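Side-chain contacts in GlcNAc Inducible Gene 2, GIG2 (Candida albicans, PDB 6AKZ), which binds an iron(III) ion and, as a DUF1479 family member of the cupin clan, probably acts as an oxygenase: residues A[76-81]-A[86-91]; A[143-148]-A[344-349]. All coordinates share one frame; numbering follows the deposited sequence.

Contact 1: A[76-81]-A[86-91]; sequences QQVSEL and GCLMIE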
# COMPACT_ATOMS: atom_id res chain seq x y z
N GLN A 76 -7.28 -13.12 17.40
CA GLN A 76 -8.49 -12.36 17.33
C GLN A 76 -8.32 -10.91 17.78
O GLN A 76 -8.76 -10.00 17.08
CB GLN A 76 -9.64 -13.09 18.08
CG GLN A 76 -10.97 -12.35 18.14
CD GLN A 76 -11.76 -12.63 19.43
OE1 GLN A 76 -11.28 -12.41 20.58
NE2 GLN A 76 -12.97 -13.10 19.26
N GLN A 77 -7.76 -10.66 18.96
CA GLN A 77 -7.65 -9.28 19.41
C GLN A 77 -6.76 -8.41 18.48
O GLN A 77 -7.01 -7.22 18.23
CB GLN A 77 -7.08 -9.29 20.82
CG GLN A 77 -6.72 -7.97 21.47
CD GLN A 77 -5.81 -8.19 22.69
OE1 GLN A 77 -4.96 -9.07 22.69
NE2 GLN A 77 -5.99 -7.37 23.74
N VAL A 78 -5.73 -9.03 17.97
CA VAL A 78 -4.81 -8.28 17.05
C VAL A 78 -5.54 -7.96 15.70
O VAL A 78 -5.48 -6.84 15.12
CB VAL A 78 -3.55 -9.09 16.84
CG1 VAL A 78 -2.65 -8.49 15.75
CG2 VAL A 78 -2.81 -9.28 18.16
N SER A 79 -6.24 -8.97 15.18
CA SER A 79 -7.04 -8.83 13.99
C SER A 79 -8.01 -7.72 14.08
O SER A 79 -8.09 -6.85 13.17
CB SER A 79 -7.73 -10.17 13.64
OG SER A 79 -8.65 -10.06 12.54
N GLU A 80 -8.79 -7.69 15.18
CA GLU A 80 -9.75 -6.66 15.37
C GLU A 80 -9.14 -5.27 15.40
O GLU A 80 -9.64 -4.33 14.76
CB GLU A 80 -10.55 -6.90 16.65
CG GLU A 80 -11.31 -8.19 16.61
CD GLU A 80 -12.03 -8.48 17.95
OE1 GLU A 80 -11.51 -8.11 19.05
OE2 GLU A 80 -13.04 -9.17 17.88
N LEU A 81 -8.06 -5.15 16.12
CA LEU A 81 -7.37 -3.84 16.18
C LEU A 81 -6.76 -3.45 14.78
O LEU A 81 -6.77 -2.26 14.36
CB LEU A 81 -6.29 -3.87 17.28
CG LEU A 81 -6.86 -3.81 18.68
CD1 LEU A 81 -5.89 -4.35 19.71
CD2 LEU A 81 -7.31 -2.37 18.89
N GLY A 86 -5.62 -0.19 10.81
CA GLY A 86 -5.03 -0.29 9.47
C GLY A 86 -3.53 -0.40 9.42
O GLY A 86 -2.90 -0.19 8.36
N CYS A 87 -2.86 -0.65 10.55
CA CYS A 87 -1.40 -0.79 10.60
C CYS A 87 -1.11 -1.82 11.72
O CYS A 87 -1.97 -2.12 12.57
CB CYS A 87 -0.67 0.57 10.85
SG CYS A 87 -1.39 1.44 12.27
N LEU A 88 0.04 -2.38 11.66
CA LEU A 88 0.51 -3.41 12.60
C LEU A 88 2.02 -3.45 12.60
O LEU A 88 2.63 -3.51 11.54
CB LEU A 88 -0.03 -4.77 12.16
CG LEU A 88 0.42 -5.98 13.01
CD1 LEU A 88 -0.06 -5.91 14.47
CD2 LEU A 88 -0.24 -7.21 12.37
N MET A 89 2.63 -3.55 13.78
CA MET A 89 4.02 -3.85 13.95
C MET A 89 4.14 -5.24 14.59
O MET A 89 3.55 -5.50 15.63
CB MET A 89 4.70 -2.77 14.79
CG MET A 89 6.17 -3.15 15.22
SD MET A 89 6.89 -1.89 16.33
CE MET A 89 7.08 -0.55 15.24
N ILE A 90 4.82 -6.13 13.92
CA ILE A 90 5.07 -7.50 14.41
C ILE A 90 6.50 -7.58 14.84
O ILE A 90 7.45 -7.42 14.02
CB ILE A 90 4.79 -8.50 13.31
CG1 ILE A 90 3.39 -8.33 12.72
CG2 ILE A 90 5.05 -9.93 13.81
CD1 ILE A 90 3.15 -9.16 11.49
N GLU A 91 6.72 -7.82 16.10
CA GLU A 91 8.10 -7.84 16.64
C GLU A 91 8.79 -9.20 16.53
O GLU A 91 8.14 -10.20 16.52
CB GLU A 91 8.07 -7.38 18.08
CG GLU A 91 7.76 -5.91 18.14
CD GLU A 91 8.19 -5.23 19.43
OE1 GLU A 91 7.44 -5.50 20.39
OE2 GLU A 91 9.21 -4.42 19.45
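Val78 and Leu88 are the two side chains that meet where helix 76-85 packs against strand 87-91. One methyl of the valine does the touching: CG1 of Val78 lies 3.9 Å from CD1 of Leu88. With CG1 anti to the backbone N (chi1 172°), this branch of the valine extends to the leucine, and the two side chains cross at about a right angle and meet through one methyl each. On the strand, CG of Leu88 is anti to its own N (chi1 178°), and CD1 is the branch that meets Val78. Both residues have further neighbours, Val78 resting also on Cys64 of strand 63-65 and Leu88 on Met152 of helix 143-153. Ser79 faces away from the strand and hydrogen-bonds through OG to Glu155. The next two residues carry the backbone bonds that tie this part of the helix, from Glu80 N to Gln76 O and from Leu81 N to Gln77 O. At Leu81 the end of the side chain leads away from the strand, and the backbones draw together instead: Leu81 O is 4.3 Å from Gly86 N, a distance of packing and not of bonding. Gly86 is the first residue to leave the helical conformation; its positive phi (75°), a value that favours glycine, turns the chain out of the helix and into the strand. In all, 101 Å² is buried between the two segments. Strand 63-65, helix 76-85 and strand 87-91 form a beta-alpha-beta unit, its two strands parallel neighbours at one end of the large mixed sheet.

Contact 2: A[143-148]-A[344-349]; sequences PNMKAI and GSFVFW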
# COMPACT_ATOMS: atom_id res chain seq x y z
N PRO A 143 11.32 -17.99 6.01
CA PRO A 143 10.07 -18.67 6.45
C PRO A 143 9.19 -17.82 7.37
O PRO A 143 7.94 -17.89 7.28
CB PRO A 143 10.60 -19.91 7.24
CG PRO A 143 11.99 -20.07 6.80
CD PRO A 143 12.51 -18.71 6.54
N ASN A 144 9.83 -17.03 8.22
CA ASN A 144 9.11 -16.16 9.14
C ASN A 144 8.46 -15.04 8.33
O ASN A 144 7.40 -14.53 8.69
CB ASN A 144 10.05 -15.57 10.19
CG ASN A 144 10.46 -16.59 11.23
OD1 ASN A 144 10.05 -17.75 11.18
ND2 ASN A 144 11.27 -16.16 12.19
N MET A 145 9.04 -14.61 7.23
CA MET A 145 8.44 -13.57 6.43
C MET A 145 7.27 -14.17 5.64
O MET A 145 6.24 -13.60 5.59
CB MET A 145 9.41 -12.92 5.47
CG MET A 145 10.54 -12.28 6.23
SD MET A 145 9.94 -10.79 6.97
CE MET A 145 8.92 -11.44 8.27
N LYS A 146 7.47 -15.32 5.02
CA LYS A 146 6.34 -15.94 4.33
C LYS A 146 5.13 -16.10 5.29
O LYS A 146 3.99 -15.93 4.90
CB LYS A 146 6.72 -17.31 3.79
CG LYS A 146 7.75 -17.18 2.63
CD LYS A 146 8.01 -18.58 2.03
CE LYS A 146 8.77 -18.48 0.74
NZ LYS A 146 8.94 -19.77 0.02
N ALA A 147 5.42 -16.49 6.50
CA ALA A 147 4.41 -16.72 7.53
C ALA A 147 3.60 -15.47 7.80
O ALA A 147 2.36 -15.51 7.85
CB ALA A 147 5.03 -17.25 8.82
N ILE A 148 4.26 -14.34 7.99
CA ILE A 148 3.49 -13.13 8.31
C ILE A 148 2.67 -12.66 7.14
O ILE A 148 1.56 -12.18 7.32
CB ILE A 148 4.31 -11.94 8.89
CG1 ILE A 148 5.28 -11.41 7.88
CG2 ILE A 148 5.02 -12.39 10.20
CD1 ILE A 148 6.09 -10.22 8.37
N GLY A 344 14.51 -6.45 12.94
CA GLY A 344 13.76 -7.68 12.76
C GLY A 344 12.29 -7.64 13.04
O GLY A 344 11.64 -8.72 12.93
N SER A 345 11.74 -6.45 13.31
CA SER A 345 10.31 -6.22 13.28
C SER A 345 9.89 -5.92 11.85
O SER A 345 10.67 -5.49 11.03
CB SER A 345 9.88 -5.02 14.12
OG SER A 345 10.18 -5.32 15.47
N PHE A 346 8.63 -6.21 11.58
CA PHE A 346 8.00 -5.93 10.30
C PHE A 346 6.85 -5.00 10.56
O PHE A 346 6.05 -5.27 11.47
CB PHE A 346 7.59 -7.18 9.56
CG PHE A 346 7.50 -7.02 8.10
CD1 PHE A 346 6.38 -6.43 7.52
CD2 PHE A 346 8.56 -7.33 7.28
CE1 PHE A 346 6.33 -6.21 6.20
CE2 PHE A 346 8.49 -7.12 5.92
CZ PHE A 346 7.41 -6.55 5.39
N VAL A 347 6.71 -3.95 9.72
CA VAL A 347 5.65 -2.99 9.85
C VAL A 347 4.79 -3.05 8.56
O VAL A 347 5.33 -2.88 7.46
CB VAL A 347 6.14 -1.58 10.15
CG1 VAL A 347 5.06 -0.52 9.96
CG2 VAL A 347 6.76 -1.52 11.55
N PHE A 348 3.50 -3.19 8.75
CA PHE A 348 2.48 -3.19 7.65
C PHE A 348 1.54 -2.01 7.80
O PHE A 348 1.12 -1.66 8.91
CB PHE A 348 1.60 -4.43 7.73
CG PHE A 348 2.22 -5.68 7.28
CD1 PHE A 348 2.47 -5.88 5.94
CD2 PHE A 348 2.52 -6.71 8.20
CE1 PHE A 348 3.05 -7.05 5.44
CE2 PHE A 348 3.12 -7.89 7.70
CZ PHE A 348 3.37 -8.05 6.35
N TRP A 349 1.14 -1.40 6.69
CA TRP A 349 0.03 -0.55 6.71
C TRP A 349 -0.84 -0.76 5.45
O TRP A 349 -0.38 -1.03 4.32
CB TRP A 349 0.34 0.92 6.94
CG TRP A 349 1.19 1.60 5.90
CD1 TRP A 349 0.75 2.44 4.93
CD2 TRP A 349 2.61 1.48 5.71
NE1 TRP A 349 1.83 2.88 4.10
CE2 TRP A 349 2.98 2.36 4.63
CE3 TRP A 349 3.62 0.78 6.39
CZ2 TRP A 349 4.31 2.53 4.23
CZ3 TRP A 349 4.96 0.91 5.94
CH2 TRP A 349 5.28 1.76 4.89
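A Met-aromatic contact between Met145 and Phe346 marks one end of a buried helix-on-sheet interface, in which helix 143-153 lies against strand 346-350. SD of Met145 stands 3.7 Å from CD2 of Phe346, and 4.7 Å from the centroid of that ring, well off its normal at 56°, so the sulfur approaches obliquely. CG of the methionine is anti to the carbonyl carbon and the bend at chi2 brings SD to the ring; the further bend at chi3 turns only CE. One turn later, Ile148 sets its terminal methyl against both phenylalanine rings, in the angle they make, and meets each obliquely. CD1 is 3.5 Å from CG of Phe346, and 3.8 Å from CE2 of Phe348; CG1, at 4.1 Å from the same CE2, follows alongside. This reach depends on chi1 of 65°, which sets CG1 between the backbone N and the carbonyl carbon, while the outer bond is extended. Within the strand the Phe346 ring leans on one face of Phe348, with CE1 of Phe346 3.4 Å above the plane of the Phe348 ring and offset toward its rim. The helix and strand segments run nearly the same way, 23° apart, with their axes 11.2 Å from each other at closest approach, a gap filled by these apolar groups. Strand 346-350 is an inner strand of the large mixed sheet, consistent with the double-stranded beta-helix of the cupin clan, and its residues alternate: Phe346 and Phe348 point to the helix, whereas Val347 points away and packs on Leu272. Trp349 likewise packs on Leu272, and its ring meets that of the iron ligand His355. On the helix side Phe149 adds a third aromatic ring, edge-to-face with Phe348 and also touching Phe346.

From the N terminus, contact 1 comes first and closes a short span, the last turn of helix 76-85, just before the chain enters strand 87-91. The chain then passes to helix 143-153, from which contact 2 closes a far longer loop of 195 residues that includes the iron ligands His192 and Asp194; His355 follows just beyond it. The two loops neither nest nor cross but lie in series. They meet in the sheet, where strands 87-91 and 346-350 are antiparallel neighbours, probably hydrogen-bonded through Ile90 N to Phe346 O and Leu88 O to Phe348 N. Helix 143-153 bridges both strands, since Ile148 also touches Ile90.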